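Local coordinates for protein esterase (Alcaligenes sp., PDB 1QLW) that probably hydrolyses carboxylic esters, as a bacterial esterase of the alpha/beta hydrolase class, at residues V162-Q165 and A166-W169; G253-I256 and E257-P260. All coordinates share one frame; numbering follows the deposited sequence.

Interaction 1. Residues V162-Q165 and A166-W169; sequences VQAQ and AELW
W169 and Q165 meet through their side chains one helical turn apart. The indole NE1 of W169 donates to OE1 of Q165 at 3.0 Å. It arrives in the carbonyl plane on a lone pair, and the bond is bent, with an N-H...O angle of 142°. The amide stands almost upright against the indole, their planes 81° apart. Q165 reaches this place with CG between its backbone N and carbonyl carbon (chi1 62°) and the chain extended beyond. Its backbone O does a second job. It accepts the N of W169 at 2.9 Å and also lies over one face of the indole, 3.1 Å above the plane and toward the rim. A phenylalanine in place of W169 would probably leave OE1 of Q165 without this donor and the amide freer to turn.

The pair sits in the first turn of the helix, directly after its N-cap, A164. The O of A164 takes a nearly straight bond from the N of L168 at 3.1 Å and a weak one from the N of E167. The bent side chain of E167 folds back, bringing OE1 to 3.2 Å from CA of A164. One water bridges the O of Q163 and the N of A166, giving that first-turn amide an acceptor.

This is a helix start that follows a short 3-10 turn. W169 stacks on H138 and packs on A141 and W142 of helix 138-144. Its other neighbours include T46 of the second subunit. W169 thus faces helix 138-144, while L168 packs on the loop residues F147, F160 and Q302.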
ATOM      1  N   VAL A 162      13.818  13.704 -14.108  1.00 16.46           N
ATOM      2  CA  VAL A 162      14.968  13.384 -13.286  1.00 16.20           C
ATOM      3  C   VAL A 162      15.190  14.374 -12.166  1.00 15.91           C
ATOM      4  O   VAL A 162      15.806  14.013 -11.157  1.00 16.43           O
ATOM      5  CB  VAL A 162      16.260  13.175 -14.104  1.00 18.37           C
ATOM      6  CG1 VAL A 162      16.195  11.926 -14.974  1.00 19.61           C
ATOM      7  CG2 VAL A 162      16.555  14.408 -14.928  1.00 21.60           C
ATOM      8  N   GLN A 163      14.640  15.586 -12.244  1.00 16.45           N
ATOM      9  CA  GLN A 163      14.671  16.501 -11.110  1.00 17.28           C
ATOM     10  C   GLN A 163      13.947  15.946  -9.895  1.00 15.33           C
ATOM     11  O   GLN A 163      14.201  16.407  -8.777  1.00 18.00           O
ATOM     12  CB  GLN A 163      14.098  17.863 -11.487  1.00 19.97           C
ATOM     13  CG  GLN A 163      12.608  17.986 -11.605  1.00 23.79           C
ATOM     14  CD  GLN A 163      11.926  17.484 -12.841  1.00 26.66           C
ATOM     15  OE1 GLN A 163      12.520  16.841 -13.705  1.00 27.78           O
ATOM     16  NE2 GLN A 163      10.630  17.773 -12.959  1.00 29.64           N
ATOM     17  N   ALA A 164      13.059  14.990 -10.094  1.00 14.32           N
ATOM     18  CA  ALA A 164      12.295  14.350  -9.033  1.00 13.86           C
ATOM     19  C   ALA A 164      12.808  12.954  -8.744  1.00 12.71           C
ATOM     20  O   ALA A 164      12.078  12.101  -8.235  1.00 13.17           O
ATOM     21  CB  ALA A 164      10.811  14.334  -9.390  1.00 14.86           C
ATOM     22  N   GLN A 165      14.105  12.708  -8.987  1.00 13.13           N
ATOM     23  CA  GLN A 165      14.644  11.384  -8.690  1.00 12.83           C
ATOM     24  C   GLN A 165      14.475  11.045  -7.212  1.00 12.28           C
ATOM     25  O   GLN A 165      14.226   9.894  -6.879  1.00 13.24           O
ATOM     26  CB  GLN A 165      16.098  11.217  -9.118  1.00 13.98           C
ATOM     27  CG  GLN A 165      17.083  12.147  -8.438  1.00 14.94           C
ATOM     28  CD  GLN A 165      18.531  11.787  -8.740  1.00 16.88           C
ATOM     29  OE1 GLN A 165      18.994  10.766  -8.214  1.00 19.76           O
ATOM     30  NE2 GLN A 165      19.191  12.557  -9.565  1.00 19.03           N
ATOM     31  N   ALA A 166      14.609  12.017  -6.297  1.00 12.91           N
ATOM     32  CA  ALA A 166      14.448  11.701  -4.875  1.00 13.28           C
ATOM     33  C   ALA A 166      13.083  11.097  -4.576  1.00 12.50           C
ATOM     34  O   ALA A 166      12.942  10.183  -3.748  1.00 12.83           O
ATOM     35  CB  ALA A 166      14.636  12.934  -4.003  1.00 15.92           C
ATOM     36  N   GLU A 167      12.049  11.640  -5.209  1.00 12.63           N
ATOM     37  CA  GLU A 167      10.682  11.158  -5.026  1.00 12.61           C
ATOM     38  C   GLU A 167      10.549   9.774  -5.635  1.00 11.40           C
ATOM     39  O   GLU A 167       9.886   8.913  -5.031  1.00 12.24           O
ATOM     40  CB  GLU A 167       9.677  12.148  -5.587  1.00 12.93           C
ATOM     41  CG  GLU A 167       9.565  13.446  -4.798  1.00 15.07           C
ATOM     42  CD  GLU A 167      10.623  14.479  -5.049  1.00 18.13           C
ATOM     43  OE1 GLU A 167      11.470  14.384  -5.942  1.00 17.29           O
ATOM     44  OE2 GLU A 167      10.592  15.478  -4.277  1.00 25.77           O
ATOM     45  N   LEU A 168      11.168   9.500  -6.778  1.00 11.52           N
ATOM     46  CA  LEU A 168      11.140   8.135  -7.289  1.00 12.14           C
ATOM     47  C   LEU A 168      11.771   7.182  -6.275  1.00 11.76           C
ATOM     48  O   LEU A 168      11.228   6.126  -5.970  1.00 11.87           O
ATOM     49  CB  LEU A 168      11.881   8.036  -8.617  1.00 12.59           C
ATOM     50  CG  LEU A 168      12.022   6.616  -9.175  1.00 13.36           C
ATOM     51  CD1 LEU A 168      10.683   5.972  -9.461  1.00 14.85           C
ATOM     52  CD2 LEU A 168      12.889   6.668 -10.430  1.00 15.16           C
ATOM     53  N   TRP A 169      12.921   7.566  -5.723  1.00 11.49           N
ATOM     54  CA  TRP A 169      13.577   6.676  -4.756  1.00 11.75           C
ATOM     55  C   TRP A 169      12.700   6.414  -3.555  1.00 11.53           C
ATOM     56  O   TRP A 169      12.702   5.330  -2.973  1.00 12.06           O
ATOM     57  CB  TRP A 169      14.929   7.222  -4.319  1.00 12.63           C
ATOM     58  CG  TRP A 169      15.877   7.626  -5.409  1.00 12.29           C
ATOM     59  CD1 TRP A 169      16.765   8.667  -5.324  1.00 13.77           C
ATOM     60  CD2 TRP A 169      16.060   7.052  -6.700  1.00 12.38           C
ATOM     61  NE1 TRP A 169      17.489   8.764  -6.475  1.00 14.91           N
ATOM     62  CE2 TRP A 169      17.075   7.792  -7.349  1.00 13.56           C
ATOM     63  CE3 TRP A 169      15.505   5.997  -7.421  1.00 12.90           C
ATOM     64  CZ2 TRP A 169      17.528   7.534  -8.644  1.00 14.41           C
ATOM     65  CZ3 TRP A 169      15.942   5.717  -8.710  1.00 14.78           C
ATOM     66  CH2 TRP A 169      16.955   6.487  -9.298  1.00 15.59           C
TER
HETATM   67  O   HOH W   1      15.132  14.856  -6.661  1.00 22.93           O

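Interaction 2. Residues G253-I256 and E257-P260; sequences GDHI and EEFP
The imidazole of H255 is met at its edge by the carboxylate of E258, three residues on. H255 directly precedes a type I beta turn, I256 to F259, and E258 lies within it. The turn belongs to the loop that follows strand 248-252 of the alpha/beta hydrolase sheet. OE2 of E258 lies in the ring plane of H255 and accepts from ND1 at 2.9 Å, with an N-H...O angle of 167°. Seen from the carboxylate, the donor comes from above its plane. Ring and carboxylate planes are 56° apart. H255 also stacks with the ring of F155. At the edge of the F259 ring sits the backbone O of H255, in the ring plane and 3.1 Å from CD1.

The turn is closed by the N of F259 donating to the O of I256 at 3.1 Å. That bond is straight at the hydrogen, but the donor stands above the carbonyl plane and not on a lone pair. Closure brings E258 alongside H255, the two side chains pointing the same way. CG of E258 lies between its own backbone N and carbonyl carbon (chi1 61°). The chain then runs extended to the imidazole.

Both nitrogens of H255 are used: the carboxylates of E258 and D157 engage ND1 and NE2, the latter through OD1 of D157, and so fix the rotation of the ring. D254 also ties the loop to its neighbours, through its O to NE of R146 and through OD2 to the N of G295, while I256 and F259 both pack on R146. Just before the turn, OD1 of D254 accepts the backbone N of H255 at 2.8 Å, from above the carboxylate plane.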
ATOM      1  N   GLY A 253       9.884   1.808 -24.957  1.00 14.62           N
ATOM      2  CA  GLY A 253      10.350   3.162 -25.040  1.00 14.62           C
ATOM      3  C   GLY A 253      11.613   3.361 -25.847  1.00 14.57           C
ATOM      4  O   GLY A 253      11.843   2.715 -26.875  1.00 16.33           O
ATOM      5  N   ASP A 254      12.441   4.292 -25.384  1.00 14.79           N
ATOM      6  CA  ASP A 254      13.639   4.701 -26.102  1.00 15.06           C
ATOM      7  C   ASP A 254      14.921   4.393 -25.383  1.00 15.01           C
ATOM      8  O   ASP A 254      14.930   3.863 -24.260  1.00 15.19           O
ATOM      9  CB  ASP A 254      13.508   6.188 -26.449  1.00 16.54           C
ATOM     10  CG  ASP A 254      14.236   6.653 -27.688  1.00 17.86           C
ATOM     11  OD1 ASP A 254      14.956   5.878 -28.349  1.00 18.29           O
ATOM     12  OD2 ASP A 254      14.060   7.853 -28.009  1.00 20.11           O
ATOM     13  N   HIS A 255      16.040   4.668 -26.055  1.00 15.39           N
ATOM     14  CA  HIS A 255      17.372   4.377 -25.565  1.00 16.24           C
ATOM     15  C   HIS A 255      17.523   2.887 -25.269  1.00 16.03           C
ATOM     16  O   HIS A 255      18.318   2.480 -24.423  1.00 18.59           O
ATOM     17  CB  HIS A 255      17.798   5.206 -24.359  1.00 18.55           C
ATOM     18  CG  HIS A 255      17.954   6.658 -24.663  1.00 20.07           C
ATOM     19  ND1 HIS A 255      19.102   7.158 -25.240  1.00 22.40           N
ATOM     20  CD2 HIS A 255      17.136   7.712 -24.450  1.00 21.22           C
ATOM     21  CE1 HIS A 255      18.964   8.475 -25.391  1.00 23.81           C
ATOM     22  NE2 HIS A 255      17.778   8.831 -24.923  1.00 23.36           N
ATOM     23  N   ILE A 256      16.863   2.033 -26.068  1.00 16.22           N
ATOM     24  CA  ILE A 256      16.928   0.607 -25.812  1.00 16.70           C
ATOM     25  C   ILE A 256      18.252   0.005 -26.244  1.00 17.06           C
ATOM     26  O   ILE A 256      18.859  -0.831 -25.568  1.00 17.46           O
ATOM     27  CB  ILE A 256      15.790  -0.119 -26.572  1.00 18.00           C
ATOM     28  CG1 ILE A 256      14.410   0.249 -26.010  1.00 19.81           C
ATOM     29  CG2 ILE A 256      15.994  -1.625 -26.618  1.00 19.23           C
ATOM     30  CD1 ILE A 256      14.115  -0.376 -24.663  1.00 20.70           C
ATOM     31  N   GLU A 257      18.698   0.384 -27.440  1.00 18.60           N
ATOM     32  CA  GLU A 257      19.827  -0.260 -28.077  1.00 20.38           C
ATOM     33  C   GLU A 257      21.124  -0.255 -27.318  1.00 20.89           C
ATOM     34  O   GLU A 257      21.860  -1.256 -27.370  1.00 22.70           O
ATOM     35  CB  GLU A 257      20.031   0.324 -29.492  1.00 23.14           C
ATOM     36  CG  GLU A 257      19.068  -0.392 -30.429  1.00 28.99           C
ATOM     37  CD  GLU A 257      17.788   0.180 -30.913  1.00 32.99           C
ATOM     38  OE1 GLU A 257      18.048   1.251 -31.569  1.00 37.55           O
ATOM     39  OE2 GLU A 257      16.586  -0.047 -30.620  1.00 26.05           O
ATOM     40  N   GLU A 258      21.351   0.783 -26.513  1.00 20.27           N
ATOM     41  CA  GLU A 258      22.631   0.873 -25.827  1.00 22.66           C
ATOM     42  C   GLU A 258      22.664   0.132 -24.510  1.00 21.11           C
ATOM     43  O   GLU A 258      23.731   0.113 -23.888  1.00 23.71           O
ATOM     44  CB  GLU A 258      23.022   2.339 -25.677  1.00 27.40           C
ATOM     45  CG  GLU A 258      22.061   3.172 -24.862  1.00 29.07           C
ATOM     46  CD  GLU A 258      22.171   4.666 -25.104  1.00 31.88           C
ATOM     47  OE1 GLU A 258      23.147   5.244 -24.565  1.00 33.51           O
ATOM     48  OE2 GLU A 258      21.288   5.271 -25.763  1.00 31.20           O
ATOM     49  N   PHE A 259      21.580  -0.516 -24.105  1.00 18.50           N
ATOM     50  CA  PHE A 259      21.581  -1.289 -22.872  1.00 17.67           C
ATOM     51  C   PHE A 259      21.443  -2.771 -23.162  1.00 17.67           C
ATOM     52  O   PHE A 259      20.367  -3.236 -23.570  1.00 18.58           O
ATOM     53  CB  PHE A 259      20.425  -0.821 -21.960  1.00 17.05           C
ATOM     54  CG  PHE A 259      20.616   0.570 -21.428  1.00 17.35           C
ATOM     55  CD1 PHE A 259      20.201   1.665 -22.147  1.00 17.64           C
ATOM     56  CD2 PHE A 259      21.207   0.807 -20.192  1.00 18.46           C
ATOM     57  CE1 PHE A 259      20.375   2.954 -21.668  1.00 18.34           C
ATOM     58  CE2 PHE A 259      21.398   2.089 -19.719  1.00 19.20           C
ATOM     59  CZ  PHE A 259      20.976   3.168 -20.460  1.00 17.71           C
ATOM     60  N   PRO A 260      22.461  -3.555 -22.831  1.00 20.06           N
ATOM     61  CA  PRO A 260      22.385  -5.003 -23.016  1.00 21.94           C
ATOM     62  C   PRO A 260      21.271  -5.661 -22.225  1.00 21.08           C
ATOM     63  O   PRO A 260      20.833  -6.757 -22.631  1.00 23.48           O
ATOM     64  CB  PRO A 260      23.770  -5.522 -22.663  1.00 24.24           C
ATOM     65  CG  PRO A 260      24.663  -4.342 -22.780  1.00 26.16           C
ATOM     66  CD  PRO A 260      23.822  -3.133 -22.432  1.00 22.52           C
TER

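Overall arrangement
From the N terminus, the chain passes helix 138-144 and reaches interaction 1, where a short 3-10 turn leads into helix 165-171. Several strands and helices later comes interaction 2, before helix 263-278. Each contact is local, within eight consecutive residues. They stand in series and neither nest nor cross. The centres of interactions 1 and 2 are 21 Å apart, and they do not touch. Interaction 1 ends the loop after helix 138-144 and packs back on that helix, with W169 also touching the second subunit. Interaction 2 closes a turn in the loop after strand 248-252. It ties that loop to R146, F155 and D157, which lie between helix 138-144 and interaction 1 in the chain.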